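Local structure of 5-carboxymethyl-2-hydroxymuconate semialdehyde dehydrogenase (Thermus thermophilus, 2D4E) at residues V161-N173 against L236-T248. The protein probably oxidises 5-carboxymethyl-2-hydroxymuconate semialdehyde to the corresponding acid with NAD as the electron acceptor, as a member of the aldehyde dehydrogenase family. Residues are numbered along the deposited sequence; the frame is centred on the assembly and turned at random.
Sequences VPAGPVGIITPWN and LVAHPLVPLLTLT. With NAD (nicotinamide-adenine-dinucleotide), chain K.
The middle strand of the sheet in the Rossmann-type NAD-binding domain, 166-169, and its neighbour 244-248 run parallel with 14° between the axes of the short strand segments, and G167 and I169 alternate with L244, T246 and T248 in their hydrogen bonds. G167 N reaches L244 O at 2.7 Å, almost straight at 176°, and G167 O accepts T246 N; two residues on, I169 N donates to T246 O and I169 O accepts T248 N. On the face carrying V166 and I168, V166 CG1 meets T246 CG2, while T246 OG1 lies 3.4 Å from I168 CG2 and also holds a water that donates to I169 O. The opposite face receives helix 229-238. G167 has no side chain, and V242 CG1 and L236 CD2 close over its backbone, the latter 3.8 Å from G167 CA.

In the strand order 3-2-1-4-5 this pair is 1 and 4, where crossovers diverge and parallel alpha/beta sheets characteristically bind a nucleotide at the C-terminal ends. I169 bridges core and cofactor: with CG1 anti to the carbonyl carbon (chi1 -53°), CD1 extends to V237 CG2 at 3.6 Å, and CG2 packs on the adenosine ribose, 3.5 Å from NAD C1B. Beyond the strand, T170 O accepts a hydrogen bond from NAD O3B, P171 CD rests against T248 CB, and T248 CG2 lies 3.3 Å from nicotinamide C4N. W172 N makes a weak hydrogen bond to NAD O2N, while its indole lies obliquely beside O1N; an alanine here would probably leave that phosphate oxygen without its indole neighbour and open a gap beside W200, H352 and F411.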
# COMPACT_ATOMS: atom_id res chain seq x y z
N VAL C 161 6.89 7.52 -13.63
CA VAL C 161 6.86 8.51 -14.70
C VAL C 161 6.15 7.93 -15.93
O VAL C 161 6.15 6.71 -16.14
CB VAL C 161 8.30 8.95 -15.11
CG1 VAL C 161 9.01 9.57 -13.90
CG2 VAL C 161 9.09 7.76 -15.64
N PRO C 162 5.52 8.80 -16.74
CA PRO C 162 4.81 8.36 -17.95
C PRO C 162 5.73 7.46 -18.79
O PRO C 162 6.88 7.82 -19.05
CB PRO C 162 4.49 9.67 -18.65
CG PRO C 162 4.31 10.63 -17.50
CD PRO C 162 5.45 10.26 -16.58
N ALA C 163 5.23 6.30 -19.21
CA ALA C 163 6.05 5.36 -19.99
C ALA C 163 6.27 5.72 -21.46
O ALA C 163 7.32 5.39 -22.02
CB ALA C 163 5.46 3.96 -19.87
N GLY C 164 5.30 6.38 -22.09
CA GLY C 164 5.45 6.76 -23.49
C GLY C 164 4.19 6.56 -24.32
O GLY C 164 3.20 6.02 -23.82
N PRO C 165 4.19 7.00 -25.59
CA PRO C 165 3.02 6.86 -26.48
C PRO C 165 2.44 5.44 -26.45
O PRO C 165 3.17 4.45 -26.41
CB PRO C 165 3.59 7.23 -27.85
CG PRO C 165 4.63 8.27 -27.50
CD PRO C 165 5.31 7.66 -26.30
N VAL C 166 1.11 5.36 -26.48
CA VAL C 166 0.43 4.08 -26.43
C VAL C 166 -0.39 3.79 -27.69
O VAL C 166 -1.23 4.60 -28.09
CB VAL C 166 -0.52 3.99 -25.21
CG1 VAL C 166 -1.11 2.57 -25.09
CG2 VAL C 166 0.24 4.36 -23.94
N GLY C 167 -0.14 2.64 -28.30
CA GLY C 167 -0.88 2.23 -29.47
C GLY C 167 -2.02 1.40 -28.93
O GLY C 167 -1.79 0.34 -28.33
N ILE C 168 -3.25 1.87 -29.13
CA ILE C 168 -4.44 1.19 -28.63
C ILE C 168 -5.22 0.53 -29.76
O ILE C 168 -5.78 1.21 -30.63
CB ILE C 168 -5.33 2.22 -27.86
CG1 ILE C 168 -4.51 2.83 -26.72
CG2 ILE C 168 -6.60 1.57 -27.32
CD1 ILE C 168 -5.21 3.93 -25.94
N ILE C 169 -5.22 -0.80 -29.77
CA ILE C 169 -5.90 -1.59 -30.80
C ILE C 169 -7.11 -2.31 -30.18
O ILE C 169 -6.96 -3.18 -29.32
CB ILE C 169 -4.91 -2.60 -31.42
CG1 ILE C 169 -3.66 -1.84 -31.89
CG2 ILE C 169 -5.53 -3.31 -32.58
CD1 ILE C 169 -2.55 -2.73 -32.43
N THR C 170 -8.31 -1.94 -30.64
CA THR C 170 -9.55 -2.47 -30.08
C THR C 170 -10.44 -3.33 -30.98
O THR C 170 -10.31 -3.31 -32.20
CB THR C 170 -10.37 -1.30 -29.56
OG1 THR C 170 -10.45 -0.28 -30.57
CG2 THR C 170 -9.70 -0.70 -28.33
N PRO C 171 -11.37 -4.10 -30.37
CA PRO C 171 -12.31 -4.99 -31.06
C PRO C 171 -13.59 -4.33 -31.55
O PRO C 171 -13.91 -3.20 -31.16
CB PRO C 171 -12.58 -6.06 -30.01
CG PRO C 171 -12.61 -5.25 -28.75
CD PRO C 171 -11.44 -4.29 -28.91
N TRP C 172 -14.33 -5.04 -32.39
CA TRP C 172 -15.56 -4.51 -32.98
C TRP C 172 -16.85 -4.56 -32.17
O TRP C 172 -17.81 -3.88 -32.54
CB TRP C 172 -15.82 -5.19 -34.33
CG TRP C 172 -15.85 -6.71 -34.28
CD1 TRP C 172 -14.88 -7.55 -34.74
CD2 TRP C 172 -16.87 -7.54 -33.71
NE1 TRP C 172 -15.24 -8.86 -34.49
CE2 TRP C 172 -16.45 -8.88 -33.86
CE3 TRP C 172 -18.10 -7.28 -33.08
CZ2 TRP C 172 -17.22 -9.97 -33.41
CZ3 TRP C 172 -18.86 -8.36 -32.63
CH2 TRP C 172 -18.42 -9.69 -32.80
N ASN C 173 -16.90 -5.32 -31.09
CA ASN C 173 -18.16 -5.45 -30.35
C ASN C 173 -18.60 -4.25 -29.51
O ASN C 173 -19.78 -3.91 -29.51
CB ASN C 173 -18.14 -6.73 -29.50
CG ASN C 173 -17.22 -6.64 -28.30
OD1 ASN C 173 -16.11 -6.11 -28.39
ND2 ASN C 173 -17.67 -7.17 -27.17
N LEU C 236 1.10 -0.15 -36.77
CA LEU C 236 1.17 0.50 -35.46
C LEU C 236 2.02 -0.35 -34.51
O LEU C 236 2.86 0.18 -33.77
CB LEU C 236 -0.23 0.71 -34.88
CG LEU C 236 -0.35 1.33 -33.48
CD1 LEU C 236 0.44 2.63 -33.40
CD2 LEU C 236 -1.81 1.58 -33.14
N VAL C 237 1.81 -1.66 -34.54
CA VAL C 237 2.57 -2.56 -33.68
C VAL C 237 4.05 -2.51 -34.01
O VAL C 237 4.90 -2.60 -33.12
CB VAL C 237 2.07 -4.01 -33.81
CG1 VAL C 237 2.94 -4.95 -33.00
CG2 VAL C 237 0.62 -4.10 -33.34
N ALA C 238 4.37 -2.35 -35.29
CA ALA C 238 5.76 -2.31 -35.73
C ALA C 238 6.46 -0.97 -35.57
O ALA C 238 7.69 -0.92 -35.60
CB ALA C 238 5.85 -2.75 -37.18
N HIS C 239 5.71 0.11 -35.39
CA HIS C 239 6.34 1.43 -35.31
C HIS C 239 7.22 1.66 -34.08
O HIS C 239 6.77 1.52 -32.94
CB HIS C 239 5.30 2.54 -35.41
CG HIS C 239 5.87 3.83 -35.91
ND1 HIS C 239 6.80 4.56 -35.20
CD2 HIS C 239 5.68 4.50 -37.07
CE1 HIS C 239 7.17 5.61 -35.90
NE2 HIS C 239 6.50 5.60 -37.04
N PRO C 240 8.48 2.06 -34.31
CA PRO C 240 9.48 2.32 -33.28
C PRO C 240 9.20 3.49 -32.33
O PRO C 240 9.86 3.61 -31.30
CB PRO C 240 10.77 2.53 -34.08
CG PRO C 240 10.28 3.13 -35.35
CD PRO C 240 9.04 2.30 -35.66
N LEU C 241 8.24 4.34 -32.65
CA LEU C 241 7.96 5.47 -31.76
C LEU C 241 6.79 5.21 -30.80
O LEU C 241 6.43 6.08 -30.01
CB LEU C 241 7.69 6.74 -32.58
CG LEU C 241 8.87 7.25 -33.41
CD1 LEU C 241 8.47 8.52 -34.14
CD2 LEU C 241 10.08 7.51 -32.52
N VAL C 242 6.20 4.02 -30.86
CA VAL C 242 5.09 3.67 -29.98
C VAL C 242 5.52 2.48 -29.12
O VAL C 242 5.22 1.33 -29.43
CB VAL C 242 3.83 3.31 -30.80
CG1 VAL C 242 2.65 3.04 -29.86
CG2 VAL C 242 3.49 4.46 -31.75
N PRO C 243 6.22 2.76 -28.01
CA PRO C 243 6.72 1.73 -27.08
C PRO C 243 5.69 0.88 -26.35
O PRO C 243 5.97 -0.26 -25.99
CB PRO C 243 7.60 2.54 -26.13
CG PRO C 243 6.88 3.85 -26.05
CD PRO C 243 6.49 4.11 -27.49
N LEU C 244 4.49 1.43 -26.15
CA LEU C 244 3.43 0.69 -25.45
C LEU C 244 2.27 0.32 -26.37
O LEU C 244 1.86 1.10 -27.24
CB LEU C 244 2.91 1.51 -24.27
CG LEU C 244 3.65 1.39 -22.93
CD1 LEU C 244 5.13 1.78 -23.08
CD2 LEU C 244 2.95 2.27 -21.90
N LEU C 245 1.73 -0.88 -26.16
CA LEU C 245 0.63 -1.37 -26.97
C LEU C 245 -0.44 -2.06 -26.13
O LEU C 245 -0.12 -2.94 -25.34
CB LEU C 245 1.13 -2.39 -27.99
CG LEU C 245 2.11 -2.01 -29.09
CD1 LEU C 245 2.56 -3.28 -29.79
CD2 LEU C 245 1.47 -1.05 -30.08
N THR C 246 -1.69 -1.66 -26.28
CA THR C 246 -2.76 -2.34 -25.57
C THR C 246 -3.51 -3.09 -26.66
O THR C 246 -3.68 -2.59 -27.77
CB THR C 246 -3.76 -1.38 -24.87
OG1 THR C 246 -4.48 -0.63 -25.85
CG2 THR C 246 -3.02 -0.42 -23.94
N LEU C 247 -3.93 -4.31 -26.36
CA LEU C 247 -4.66 -5.09 -27.34
C LEU C 247 -5.85 -5.76 -26.69
O LEU C 247 -5.72 -6.41 -25.65
CB LEU C 247 -3.77 -6.15 -27.99
CG LEU C 247 -4.53 -7.16 -28.86
CD1 LEU C 247 -5.20 -6.45 -30.04
CD2 LEU C 247 -3.57 -8.22 -29.36
N THR C 248 -7.00 -5.58 -27.30
CA THR C 248 -8.22 -6.20 -26.83
C THR C 248 -8.75 -6.93 -28.06
O THR C 248 -9.23 -6.30 -29.01
CB THR C 248 -9.22 -5.15 -26.33
OG1 THR C 248 -8.62 -4.40 -25.26
CG2 THR C 248 -10.47 -5.81 -25.80
PA NAD K . -9.43 -9.19 -33.54
O1A NAD K . -9.22 -9.69 -34.90
O2A NAD K . -8.35 -9.59 -32.62
O5B NAD K . -9.55 -7.58 -33.44
C5B NAD K . -8.94 -6.74 -32.41
C4B NAD K . -8.10 -5.68 -33.10
O4B NAD K . -6.98 -6.41 -33.64
C3B NAD K . -8.78 -5.02 -34.33
O3B NAD K . -8.77 -3.58 -34.21
C2B NAD K . -7.93 -5.56 -35.50
O2B NAD K . -7.85 -4.64 -36.62
C1B NAD K . -6.60 -5.81 -34.83
N9A NAD K . -5.78 -6.76 -35.56
C8A NAD K . -6.15 -7.92 -36.21
N7A NAD K . -5.11 -8.56 -36.80
C5A NAD K . -4.03 -7.74 -36.50
C6A NAD K . -2.62 -7.85 -36.82
N6A NAD K . -2.11 -8.85 -37.54
N1A NAD K . -1.80 -6.84 -36.34
C2A NAD K . -2.34 -5.80 -35.59
N3A NAD K . -3.61 -5.62 -35.25
C4A NAD K . -4.42 -6.63 -35.73
O3 NAD K . -10.79 -9.71 -33.08
PN NAD K . -12.21 -9.15 -32.65
O1N NAD K . -13.19 -9.84 -33.51
O2N NAD K . -12.19 -7.68 -32.73
O5D NAD K . -12.14 -9.82 -31.25
C5D NAD K . -13.20 -10.17 -30.41
C4D NAD K . -12.35 -10.79 -29.35
O4D NAD K . -11.89 -9.83 -28.37
C3D NAD K . -12.93 -11.99 -28.62
O3D NAD K . -12.03 -13.12 -28.59
C2D NAD K . -13.23 -11.39 -27.25
O2D NAD K . -13.24 -12.41 -26.23
C1D NAD K . -12.11 -10.38 -27.11
N1N NAD K . -12.39 -9.32 -26.12
C2N NAD K . -11.66 -9.47 -24.95
C3N NAD K . -11.88 -8.53 -23.97
C7N NAD K . -11.16 -8.59 -22.63
O7N NAD K . -11.40 -7.72 -21.80
N7N NAD K . -10.30 -9.59 -22.37
C4N NAD K . -12.84 -7.43 -24.16
C5N NAD K . -13.51 -7.40 -25.41
C6N NAD K . -13.34 -8.30 -26.43
O HOH W 1 -6.64 -2.36 -26.63